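Local coordinates for protein peptidase M3B, oligoendopeptidase F (Enterococcus faecium, PDB 2QR4) that probably hydrolyses short peptides at internal bonds as a zinc metallopeptidase of family M3, at residues Y249-L263 with K433-H447. Sequence-based numbering, arbitrary orientation.
Sequences YDTLVDVVNKHLPLL and KGTVFRQTQFAEFEH
Two polar links tie Tyr249 and Asn257 to helix 433-447. Tyr249 OH donates to Ala443 O at 2.6 Å, tilted 32° from the carbonyl plane, while His447 N reaches the same oxygen from the opposite face, so the helical bond survives the extra donor. A water that donates to both Tyr249 OH and Glu446 OE1 extends this link; Glu446 OE2 is taken by Tyr500 N. Two turns along, Asn257 ND2 spends both hydrogens in nearly straight bonds. One goes to Val253 O of its own helix, 2.7 Å from ND2. The other crosses to Glu444 OE1, 3.0 Å from ND2. Both acceptors lie close to the amide plane, which should fix its rotation. Glu444 extends fully to get there, with CG anti to the backbone N (chi1 -171°), and Lys474 binds both its OE2 and Asn257 OD1, while Tyr475 OH reaches OE1.

Between the links Thr440 meets Val256, CG2 to CG2, tip to tip at 3.9 Å. Thr440 OG1 donates to Val436 O and also bonds Ser506 OG of helix 503-520. Past Asn257 the packing is largely apolar, round Phe437. Val256 CG1 leans on Phe437 CD1 at 3.6 Å. Beyond the break at His259, Leu263 CG sits over one face of the Phe437 ring, 4.0 Å from the centroid, and Leu260 CD2 approaches the ring obliquely.

The axes of helices 249-258 and 433-447 pass 10.0 Å apart at a crossing angle of -122°, and helices 461-476, 503-520 and 557-579 add further side-chain contacts. This is buried helix-helix packing within the largely helical fold of an M3 peptidase.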
loop_
_atom_site.group_PDB
_atom_site.type_symbol
_atom_site.label_atom_id
_atom_site.label_comp_id
_atom_site.label_asym_id
_atom_site.label_seq_id
_atom_site.Cartn_x
_atom_site.Cartn_y
_atom_site.Cartn_z
ATOM N N TYR A 249 -23.477 11.351 13.241
ATOM C CA TYR A 249 -22.226 11.949 12.774
ATOM C C TYR A 249 -22.443 13.408 12.315
ATOM O O TYR A 249 -21.658 14.293 12.666
ATOM C CB TYR A 249 -21.664 11.101 11.633
ATOM C CG TYR A 249 -20.165 11.136 11.404
ATOM C CD1 TYR A 249 -19.520 12.279 10.905
ATOM C CD2 TYR A 249 -19.396 9.996 11.627
ATOM C CE1 TYR A 249 -18.132 12.273 10.655
ATOM C CE2 TYR A 249 -18.019 9.984 11.391
ATOM C CZ TYR A 249 -17.393 11.106 10.904
ATOM O OH TYR A 249 -16.032 11.037 10.681
ATOM N N ASP A 250 -23.499 13.660 11.533
ATOM C CA ASP A 250 -23.815 15.039 11.081
ATOM C C ASP A 250 -24.078 15.963 12.256
ATOM O O ASP A 250 -23.509 17.043 12.340
ATOM C CB ASP A 250 -25.033 15.083 10.151
ATOM C CG ASP A 250 -24.790 14.386 8.817
ATOM O OD1 ASP A 250 -23.628 14.307 8.372
ATOM O OD2 ASP A 250 -25.777 13.915 8.211
ATOM N N THR A 251 -24.930 15.521 13.174
ATOM C CA THR A 251 -25.228 16.276 14.382
ATOM C C THR A 251 -23.968 16.655 15.156
ATOM O O THR A 251 -23.817 17.800 15.575
ATOM C CB THR A 251 -26.138 15.485 15.305
ATOM O OG1 THR A 251 -27.391 15.279 14.659
ATOM C CG2 THR A 251 -26.362 16.231 16.590
ATOM N N LEU A 252 -23.067 15.694 15.335
ATOM C CA LEU A 252 -21.802 15.957 16.029
ATOM C C LEU A 252 -21.011 17.048 15.322
ATOM O O LEU A 252 -20.640 18.052 15.931
ATOM C CB LEU A 252 -20.951 14.686 16.146
ATOM C CG LEU A 252 -19.523 14.914 16.646
ATOM C CD1 LEU A 252 -19.479 15.202 18.173
ATOM C CD2 LEU A 252 -18.674 13.711 16.296
ATOM N N VAL A 253 -20.766 16.860 14.031
ATOM C CA VAL A 253 -19.978 17.828 13.269
ATOM C C VAL A 253 -20.636 19.224 13.232
ATOM O O VAL A 253 -19.952 20.241 13.375
ATOM C CB VAL A 253 -19.660 17.290 11.849
ATOM C CG1 VAL A 253 -19.041 18.364 10.970
ATOM C CG2 VAL A 253 -18.729 16.093 11.953
ATOM N N ASP A 254 -21.959 19.266 13.077
ATOM C CA ASP A 254 -22.700 20.535 13.029
ATOM C C ASP A 254 -22.733 21.284 14.347
ATOM O O ASP A 254 -22.554 22.502 14.370
ATOM C CB ASP A 254 -24.136 20.328 12.534
ATOM C CG ASP A 254 -24.186 19.920 11.072
ATOM O OD1 ASP A 254 -23.134 19.999 10.401
ATOM O OD2 ASP A 254 -25.266 19.513 10.590
ATOM N N VAL A 255 -22.996 20.577 15.443
ATOM C CA VAL A 255 -23.042 21.237 16.748
ATOM C C VAL A 255 -21.654 21.747 17.152
ATOM O O VAL A 255 -21.510 22.860 17.649
ATOM C CB VAL A 255 -23.628 20.312 17.831
ATOM C CG1 VAL A 255 -23.510 20.957 19.198
ATOM C CG2 VAL A 255 -25.101 19.969 17.509
ATOM N N VAL A 256 -20.624 20.947 16.899
ATOM C CA VAL A 256 -19.267 21.371 17.191
ATOM C C VAL A 256 -18.876 22.590 16.356
ATOM O O VAL A 256 -18.332 23.552 16.884
ATOM C CB VAL A 256 -18.245 20.225 17.030
ATOM C CG1 VAL A 256 -16.837 20.771 17.097
ATOM C CG2 VAL A 256 -18.454 19.164 18.127
ATOM N N ASN A 257 -19.178 22.565 15.063
ATOM C CA ASN A 257 -18.928 23.736 14.212
ATOM C C ASN A 257 -19.635 25.005 14.670
ATOM O O ASN A 257 -19.071 26.096 14.614
ATOM C CB ASN A 257 -19.250 23.443 12.751
ATOM C CG ASN A 257 -18.065 22.867 12.014
ATOM O OD1 ASN A 257 -17.261 23.601 11.442
ATOM N ND2 ASN A 257 -17.911 21.555 12.084
ATOM N N LYS A 258 -20.862 24.851 15.147
ATOM C CA LYS A 258 -21.642 25.984 15.601
ATOM C C LYS A 258 -21.081 26.538 16.925
ATOM O O LYS A 258 -21.321 27.696 17.259
ATOM C CB LYS A 258 -23.121 25.583 15.711
ATOM C CG LYS A 258 -24.032 26.580 16.417
ATOM C CD LYS A 258 -25.463 26.017 16.533
ATOM C CE LYS A 258 -26.227 26.553 17.756
ATOM N NZ LYS A 258 -26.796 27.910 17.521
ATOM N N HIS A 259 -20.304 25.727 17.648
ATOM C CA HIS A 259 -19.746 26.150 18.943
ATOM C C HIS A 259 -18.220 26.346 18.972
ATOM O O HIS A 259 -17.615 26.366 20.047
ATOM C CB HIS A 259 -20.168 25.199 20.067
ATOM C CG HIS A 259 -21.638 25.201 20.328
ATOM N ND1 HIS A 259 -22.229 26.061 21.226
ATOM C CD2 HIS A 259 -22.641 24.473 19.785
ATOM C CE1 HIS A 259 -23.533 25.865 21.227
ATOM N NE2 HIS A 259 -23.810 24.903 20.366
ATOM N N LEU A 260 -17.601 26.496 17.807
ATOM C CA LEU A 260 -16.163 26.764 17.739
ATOM C C LEU A 260 -15.772 28.043 18.491
ATOM O O LEU A 260 -14.689 28.124 19.060
ATOM C CB LEU A 260 -15.681 26.841 16.279
ATOM C CG LEU A 260 -15.755 25.514 15.526
ATOM C CD1 LEU A 260 -15.338 25.702 14.104
ATOM C CD2 LEU A 260 -14.900 24.433 16.207
ATOM N N PRO A 261 -16.648 29.053 18.493
ATOM C CA PRO A 261 -16.251 30.227 19.288
ATOM C C PRO A 261 -15.893 29.900 20.751
ATOM O O PRO A 261 -15.078 30.606 21.341
ATOM C CB PRO A 261 -17.487 31.153 19.214
ATOM C CG PRO A 261 -18.165 30.767 17.903
ATOM C CD PRO A 261 -17.951 29.240 17.822
ATOM N N LEU A 262 -16.493 28.863 21.340
ATOM C CA LEU A 262 -16.094 28.456 22.698
ATOM C C LEU A 262 -14.619 28.014 22.791
ATOM O O LEU A 262 -13.918 28.438 23.703
ATOM C CB LEU A 262 -16.990 27.357 23.230
ATOM C CG LEU A 262 -18.428 27.787 23.488
ATOM C CD1 LEU A 262 -19.248 26.573 23.922
ATOM C CD2 LEU A 262 -18.456 28.884 24.524
ATOM N N LEU A 263 -14.161 27.182 21.847
ATOM C CA LEU A 263 -12.743 26.819 21.729
ATOM C C LEU A 263 -11.891 28.068 21.508
ATOM O O LEU A 263 -10.843 28.233 22.140
ATOM C CB LEU A 263 -12.512 25.876 20.540
ATOM C CG LEU A 263 -11.469 24.739 20.593
ATOM C CD1 LEU A 263 -10.885 24.438 19.215
ATOM C CD2 LEU A 263 -10.351 24.971 21.568
ATOM N N LYS A 433 -11.445 19.885 25.353
ATOM C CA LYS A 433 -10.767 20.293 24.124
ATOM C C LYS A 433 -10.250 19.078 23.315
ATOM O O LYS A 433 -10.375 19.034 22.086
ATOM C CB LYS A 433 -9.624 21.294 24.399
ATOM C CG LYS A 433 -8.641 21.483 23.205
ATOM C CD LYS A 433 -7.256 21.959 23.656
ATOM C CE LYS A 433 -6.159 20.888 23.502
ATOM N NZ LYS A 433 -5.750 20.616 22.065
ATOM N N GLY A 434 -9.662 18.106 23.994
ATOM C CA GLY A 434 -9.060 16.970 23.292
ATOM C C GLY A 434 -10.059 15.925 22.815
ATOM O O GLY A 434 -9.878 15.310 21.762
ATOM N N THR A 435 -11.121 15.714 23.580
ATOM C CA THR A 435 -12.009 14.611 23.299
ATOM C C THR A 435 -13.199 15.024 22.436
ATOM O O THR A 435 -13.698 14.218 21.656
ATOM C CB THR A 435 -12.479 13.967 24.584
ATOM O OG1 THR A 435 -11.344 13.794 25.428
ATOM C CG2 THR A 435 -13.115 12.607 24.314
ATOM N N VAL A 436 -13.666 16.264 22.548
ATOM C CA VAL A 436 -14.715 16.664 21.610
ATOM C C VAL A 436 -14.229 17.453 20.401
ATOM O O VAL A 436 -14.452 17.019 19.275
ATOM C CB VAL A 436 -15.996 17.231 22.271
ATOM C CG1 VAL A 436 -15.748 17.628 23.685
ATOM C CG2 VAL A 436 -16.605 18.348 21.443
ATOM N N PHE A 437 -13.541 18.571 20.631
ATOM C CA PHE A 437 -13.115 19.439 19.542
ATOM C C PHE A 437 -12.084 18.773 18.627
ATOM O O PHE A 437 -12.264 18.724 17.404
ATOM C CB PHE A 437 -12.619 20.807 20.065
ATOM C CG PHE A 437 -13.734 21.720 20.489
ATOM C CD1 PHE A 437 -14.597 22.268 19.544
ATOM C CD2 PHE A 437 -13.948 22.005 21.838
ATOM C CE1 PHE A 437 -15.666 23.097 19.936
ATOM C CE2 PHE A 437 -15.001 22.847 22.238
ATOM C CZ PHE A 437 -15.859 23.389 21.278
ATOM N N ARG A 438 -11.017 18.255 19.217
ATOM C CA ARG A 438 -9.929 17.665 18.436
ATOM C C ARG A 438 -10.362 16.368 17.712
ATOM O O ARG A 438 -10.135 16.205 16.511
ATOM C CB ARG A 438 -8.716 17.461 19.340
ATOM C CG ARG A 438 -7.472 16.874 18.692
ATOM C CD ARG A 438 -6.240 17.225 19.548
ATOM N NE ARG A 438 -5.063 16.406 19.248
ATOM C CZ ARG A 438 -4.267 16.581 18.189
ATOM N NH1 ARG A 438 -3.233 15.780 18.013
ATOM N NH2 ARG A 438 -4.506 17.540 17.288
ATOM N N GLN A 439 -11.027 15.466 18.422
ATOM C CA GLN A 439 -11.485 14.239 17.788
ATOM C C GLN A 439 -12.525 14.539 16.722
ATOM O O GLN A 439 -12.544 13.915 15.653
ATOM C CB GLN A 439 -12.011 13.250 18.813
ATOM C CG GLN A 439 -10.964 12.866 19.882
ATOM C CD GLN A 439 -9.601 12.486 19.282
ATOM O OE1 GLN A 439 -8.565 12.936 19.757
ATOM N NE2 GLN A 439 -9.605 11.641 18.257
ATOM N N THR A 440 -13.370 15.526 16.979
ATOM C CA THR A 440 -14.346 15.897 15.970
ATOM C C THR A 440 -13.690 16.545 14.746
ATOM O O THR A 440 -14.116 16.305 13.621
ATOM C CB THR A 440 -15.426 16.778 16.553
ATOM O OG1 THR A 440 -16.118 16.019 17.547
ATOM C CG2 THR A 440 -16.410 17.215 15.468
ATOM N N GLN A 441 -12.648 17.348 14.975
ATOM C CA GLN A 441 -11.834 17.890 13.894
ATOM C C GLN A 441 -11.369 16.737 12.994
ATOM O O GLN A 441 -11.514 16.791 11.765
ATOM C CB GLN A 441 -10.615 18.634 14.458
ATOM C CG GLN A 441 -9.781 19.420 13.401
ATOM C CD GLN A 441 -8.515 20.044 13.992
ATOM O OE1 GLN A 441 -8.359 20.132 15.208
ATOM N NE2 GLN A 441 -7.599 20.454 13.132
ATOM N N PHE A 442 -10.824 15.698 13.627
ATOM C CA PHE A 442 -10.350 14.514 12.934
ATOM C C PHE A 442 -11.510 13.857 12.198
ATOM O O PHE A 442 -11.357 13.449 11.050
ATOM C CB PHE A 442 -9.697 13.510 13.911
ATOM C CG PHE A 442 -8.392 13.991 14.526
ATOM C CD1 PHE A 442 -7.688 15.052 13.977
ATOM C CD2 PHE A 442 -7.848 13.339 15.628
ATOM C CE1 PHE A 442 -6.489 15.483 14.535
ATOM C CE2 PHE A 442 -6.644 13.756 16.192
ATOM C CZ PHE A 442 -5.959 14.838 15.642
ATOM N N ALA A 443 -12.672 13.763 12.853
ATOM C CA ALA A 443 -13.816 13.090 12.245
ATOM C C ALA A 443 -14.285 13.831 11.012
ATOM O O ALA A 443 -14.711 13.213 10.026
ATOM C CB ALA A 443 -14.968 12.909 13.237
ATOM N N GLU A 444 -14.209 15.156 11.077
ATOM C CA GLU A 444 -14.593 16.009 9.961
ATOM C C GLU A 444 -13.620 15.834 8.794
ATOM O O GLU A 444 -14.044 15.739 7.641
ATOM C CB GLU A 444 -14.683 17.481 10.391
ATOM C CG GLU A 444 -15.308 18.408 9.320
ATOM C CD GLU A 444 -15.585 19.838 9.824
ATOM O OE1 GLU A 444 -15.502 20.108 11.041
ATOM O OE2 GLU A 444 -15.902 20.704 8.991
ATOM N N PHE A 445 -12.323 15.768 9.095
ATOM C CA PHE A 445 -11.327 15.566 8.051
ATOM C C PHE A 445 -11.455 14.174 7.453
ATOM O O PHE A 445 -11.376 13.997 6.236
ATOM C CB PHE A 445 -9.912 15.800 8.571
ATOM C CG PHE A 445 -8.899 16.018 7.483
ATOM C CD1 PHE A 445 -8.967 17.142 6.674
ATOM C CD2 PHE A 445 -7.881 15.091 7.259
ATOM C CE1 PHE A 445 -8.041 17.343 5.658
ATOM C CE2 PHE A 445 -6.945 15.286 6.253
ATOM C CZ PHE A 445 -7.024 16.412 5.449
ATOM N N GLU A 446 -11.669 13.176 8.295
ATOM C CA GLU A 446 -11.829 11.820 7.772
ATOM C C GLU A 446 -12.949 11.765 6.750
ATOM O O GLU A 446 -12.782 11.214 5.663
ATOM C CB GLU A 446 -12.068 10.803 8.880
ATOM C CG GLU A 446 -12.268 9.386 8.371
ATOM C CD GLU A 446 -12.193 8.330 9.484
ATOM O OE1 GLU A 446 -12.402 8.677 10.667
ATOM O OE2 GLU A 446 -11.929 7.146 9.171
ATOM N N HIS A 447 -14.086 12.366 7.081
ATOM C CA HIS A 447 -15.216 12.329 6.171
ATOM C C HIS A 447 -14.908 13.120 4.908
ATOM O O HIS A 447 -15.237 12.686 3.802
ATOM C CB HIS A 447 -16.494 12.839 6.836
ATOM C CG HIS A 447 -17.733 12.511 6.067
ATOM N ND1 HIS A 447 -18.719 13.439 5.809
ATOM C CD2 HIS A 447 -18.137 11.359 5.482
ATOM C CE1 HIS A 447 -19.686 12.870 5.112
ATOM N NE2 HIS A 447 -19.357 11.608 4.900
HETATM O O HOH W 1 -14.808 9.348 12.342
#